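Local atomic coordinates of GTP pyrophosphokinase YjbM (Bacillus subtilis PY79, PDB entry 5F2V), a protein that transfers pyrophosphate from ATP to GDP or GTP, making the alarmone (p)ppGpp of the bacterial stringent response as an allosterically regulated homotetramer. Residues C[44-49]-C[68-73]. Numbering follows the deposited sequence.
Sequences RVKPVA and MQDIAG. With APC (diphosphomethylphosphonic acid adenosyl ester), chain Q.
Part of the ATP site of this RelA/SpoT-family synthetase lies where strand 40-45, outermost in the sheet within this chain, pairs with strand 72-78, bringing Arg44 and Lys46 beside Asp70, a magnesium-binding residue. Arg44 and Gly73 form an antiparallel hydrogen-bonded pair, with Arg44 N 2.9 Å from Gly73 O and Gly73 N returning a bond to Arg44 O. One further backbone bond, Lys46 N to Ile71 O, follows beyond the paired residues.

Arg44 grips Asp70 end-on: NH1 lies 2.6 Å from the backbone O, nearly in the guanidinium plane, while NH2 makes a longer salt bridge of 3.2 Å to OD2. One guanidinium face lies over Lys46 CA; against the other, toward its rim, sits C8 of the ATP analogue APC, whose O4' and O5' accept hydrogen bonds from NE and NH2. Truncation to an alanine is likely to leave the Asp70 carbonyl and the ribose O4' without these donors.

Lys46, extended until its last torsion (chi4 71°), sets NZ 2.7 Å from Asp70 OD2, on the syn lone pair, and hydrogen-bonds O3G. Lys54 pairs with Asp70 OD1, adding to the basic triphosphate pocket of a RelA/SpoT synthetase domain, a nucleotidyltransferase-clan member.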
loop_
_atom_site.group_PDB
_atom_site.type_symbol
_atom_site.label_atom_id
_atom_site.label_comp_id
_atom_site.label_asym_id
_atom_site.label_seq_id
_atom_site.Cartn_x
_atom_site.Cartn_y
_atom_site.Cartn_z
ATOM N N ARG C 44 5.847 7.643 -11.604
ATOM C CA ARG C 44 7.052 8.219 -11.053
ATOM C C ARG C 44 7.045 9.743 -11.217
ATOM O O ARG C 44 6.457 10.268 -12.174
ATOM C CB ARG C 44 8.263 7.566 -11.716
ATOM C CG ARG C 44 9.260 8.505 -12.324
ATOM C CD ARG C 44 8.722 9.017 -13.599
ATOM N NE ARG C 44 9.728 9.687 -14.381
ATOM C CZ ARG C 44 9.470 10.695 -15.204
ATOM N NH1 ARG C 44 8.242 11.174 -15.303
ATOM N NH2 ARG C 44 10.456 11.237 -15.912
ATOM N N VAL C 45 7.669 10.448 -10.272
ATOM C CA VAL C 45 7.905 11.872 -10.454
ATOM C C VAL C 45 9.336 12.085 -10.942
ATOM O O VAL C 45 10.300 11.661 -10.313
ATOM C CB VAL C 45 7.658 12.705 -9.176
ATOM C CG1 VAL C 45 8.018 14.168 -9.441
ATOM C CG2 VAL C 45 6.204 12.583 -8.728
ATOM N N LYS C 46 9.447 12.735 -12.089
ATOM C CA LYS C 46 10.721 13.025 -12.708
ATOM C C LYS C 46 11.668 13.630 -11.677
ATOM O O LYS C 46 11.269 14.501 -10.917
ATOM C CB LYS C 46 10.496 13.958 -13.906
ATOM C CG LYS C 46 11.698 14.206 -14.763
ATOM C CD LYS C 46 11.271 14.825 -16.073
ATOM C CE LYS C 46 12.246 14.483 -17.191
ATOM N NZ LYS C 46 12.138 13.059 -17.586
ATOM N N PRO C 47 12.915 13.134 -11.612
ATOM C CA PRO C 47 13.920 13.715 -10.709
ATOM C C PRO C 47 14.382 15.103 -11.149
ATOM O O PRO C 47 14.349 15.447 -12.334
ATOM C CB PRO C 47 15.083 12.721 -10.784
ATOM C CG PRO C 47 14.494 11.472 -11.292
ATOM C CD PRO C 47 13.397 11.889 -12.228
ATOM N N VAL C 48 14.814 15.900 -10.185
ATOM C CA VAL C 48 15.309 17.232 -10.476
ATOM C C VAL C 48 16.372 17.200 -11.585
ATOM O O VAL C 48 16.249 17.902 -12.589
ATOM C CB VAL C 48 15.870 17.873 -9.203
ATOM C CG1 VAL C 48 15.821 19.378 -9.304
ATOM C CG2 VAL C 48 15.050 17.415 -8.012
ATOM N N ALA C 49 17.392 16.361 -11.439
ATOM C CA ALA C 49 18.420 16.276 -12.481
ATOM C C ALA C 49 17.825 15.923 -13.856
ATOM O O ALA C 49 18.223 16.495 -14.864
ATOM C CB ALA C 49 19.489 15.279 -12.095
ATOM N N MET C 68 6.602 21.281 -19.345
ATOM C CA MET C 68 7.206 19.964 -19.498
ATOM C C MET C 68 6.091 18.972 -19.299
ATOM O O MET C 68 5.245 19.179 -18.439
ATOM C CB MET C 68 8.344 19.746 -18.506
ATOM C CG MET C 68 9.142 18.498 -18.768
ATOM S SD MET C 68 10.659 18.367 -17.793
ATOM C CE MET C 68 11.587 19.779 -18.386
ATOM N N GLN C 69 6.058 17.919 -20.107
ATOM C CA GLN C 69 4.858 17.105 -20.192
ATOM C C GLN C 69 4.981 15.814 -19.410
ATOM O O GLN C 69 4.027 15.039 -19.329
ATOM C CB GLN C 69 4.515 16.807 -21.653
ATOM C CG GLN C 69 4.326 18.053 -22.500
ATOM C CD GLN C 69 3.985 17.736 -23.940
ATOM O OE1 GLN C 69 3.706 16.590 -24.275
ATOM N NE2 GLN C 69 4.014 18.751 -24.805
ATOM N N ASP C 70 6.131 15.588 -18.789
ATOM C CA ASP C 70 6.363 14.291 -18.148
ATOM C C ASP C 70 6.974 14.401 -16.756
ATOM O O ASP C 70 7.606 13.467 -16.282
ATOM C CB ASP C 70 7.261 13.435 -19.035
ATOM C CG ASP C 70 8.709 13.825 -18.917
ATOM O OD1 ASP C 70 9.047 14.954 -19.318
ATOM O OD2 ASP C 70 9.515 13.015 -18.401
ATOM N N ILE C 71 6.793 15.540 -16.096
ATOM C CA ILE C 71 7.222 15.658 -14.704
ATOM C C ILE C 71 6.476 14.639 -13.856
ATOM O O ILE C 71 6.986 14.106 -12.884
ATOM C CB ILE C 71 6.980 17.043 -14.158
ATOM C CG1 ILE C 71 7.719 18.069 -15.006
ATOM C CG2 ILE C 71 7.467 17.119 -12.728
ATOM C CD1 ILE C 71 7.646 19.458 -14.447
ATOM N N ALA C 72 5.251 14.371 -14.262
ATOM C CA ALA C 72 4.437 13.362 -13.645
ATOM C C ALA C 72 4.235 12.292 -14.676
ATOM O O ALA C 72 3.737 12.571 -15.762
ATOM C CB ALA C 72 3.087 13.947 -13.191
ATOM N N GLY C 73 4.607 11.065 -14.360
ATOM C CA GLY C 73 4.445 10.028 -15.344
ATOM C C GLY C 73 3.745 8.818 -14.793
ATOM O O GLY C 73 3.953 8.448 -13.639
HETATM P PG APC Q . 13.171 11.982 -21.220
HETATM O O1G APC Q . 12.440 13.174 -21.696
HETATM O O2G APC Q . 14.406 11.910 -22.039
HETATM O O3G APC Q . 13.514 12.414 -19.846
HETATM P PB APC Q . 10.848 10.704 -20.534
HETATM O O1B APC Q . 9.842 9.874 -21.326
HETATM O O2B APC Q . 10.370 12.147 -20.526
HETATM O O3B APC Q . 12.286 10.667 -21.279
HETATM P PA APC Q . 12.681 9.449 -18.446
HETATM O O1A APC Q . 12.627 8.006 -18.909
HETATM O O2A APC Q . 13.632 9.924 -19.475
HETATM C C3A APC Q . 10.981 9.960 -18.883
HETATM O "O5'" APC Q . 13.112 9.816 -16.836
HETATM C "C5'" APC Q . 13.854 9.010 -15.890
HETATM C "C4'" APC Q . 13.262 7.744 -15.189
HETATM O "O4'" APC Q . 11.799 7.691 -14.997
HETATM C "C3'" APC Q . 13.450 6.369 -15.789
HETATM O "O3'" APC Q . 13.714 5.359 -14.769
HETATM C "C2'" APC Q . 12.197 5.879 -16.385
HETATM O "O2'" APC Q . 12.130 4.427 -16.430
HETATM C "C1'" APC Q . 11.187 6.420 -15.467
HETATM N N9 APC Q . 9.976 6.786 -16.099
HETATM C C8 APC Q . 10.041 7.749 -16.961
HETATM N N7 APC Q . 8.807 8.068 -17.484
HETATM C C5 APC Q . 7.911 7.156 -16.782
HETATM C C6 APC Q . 6.516 6.934 -16.798
HETATM N N6 APC Q . 5.641 7.661 -17.659
HETATM N N1 APC Q . 6.038 5.990 -15.983
HETATM C C2 APC Q . 6.844 5.276 -15.184
HETATM N N3 APC Q . 8.179 5.427 -15.098
HETATM C C4 APC Q . 8.742 6.354 -15.884
#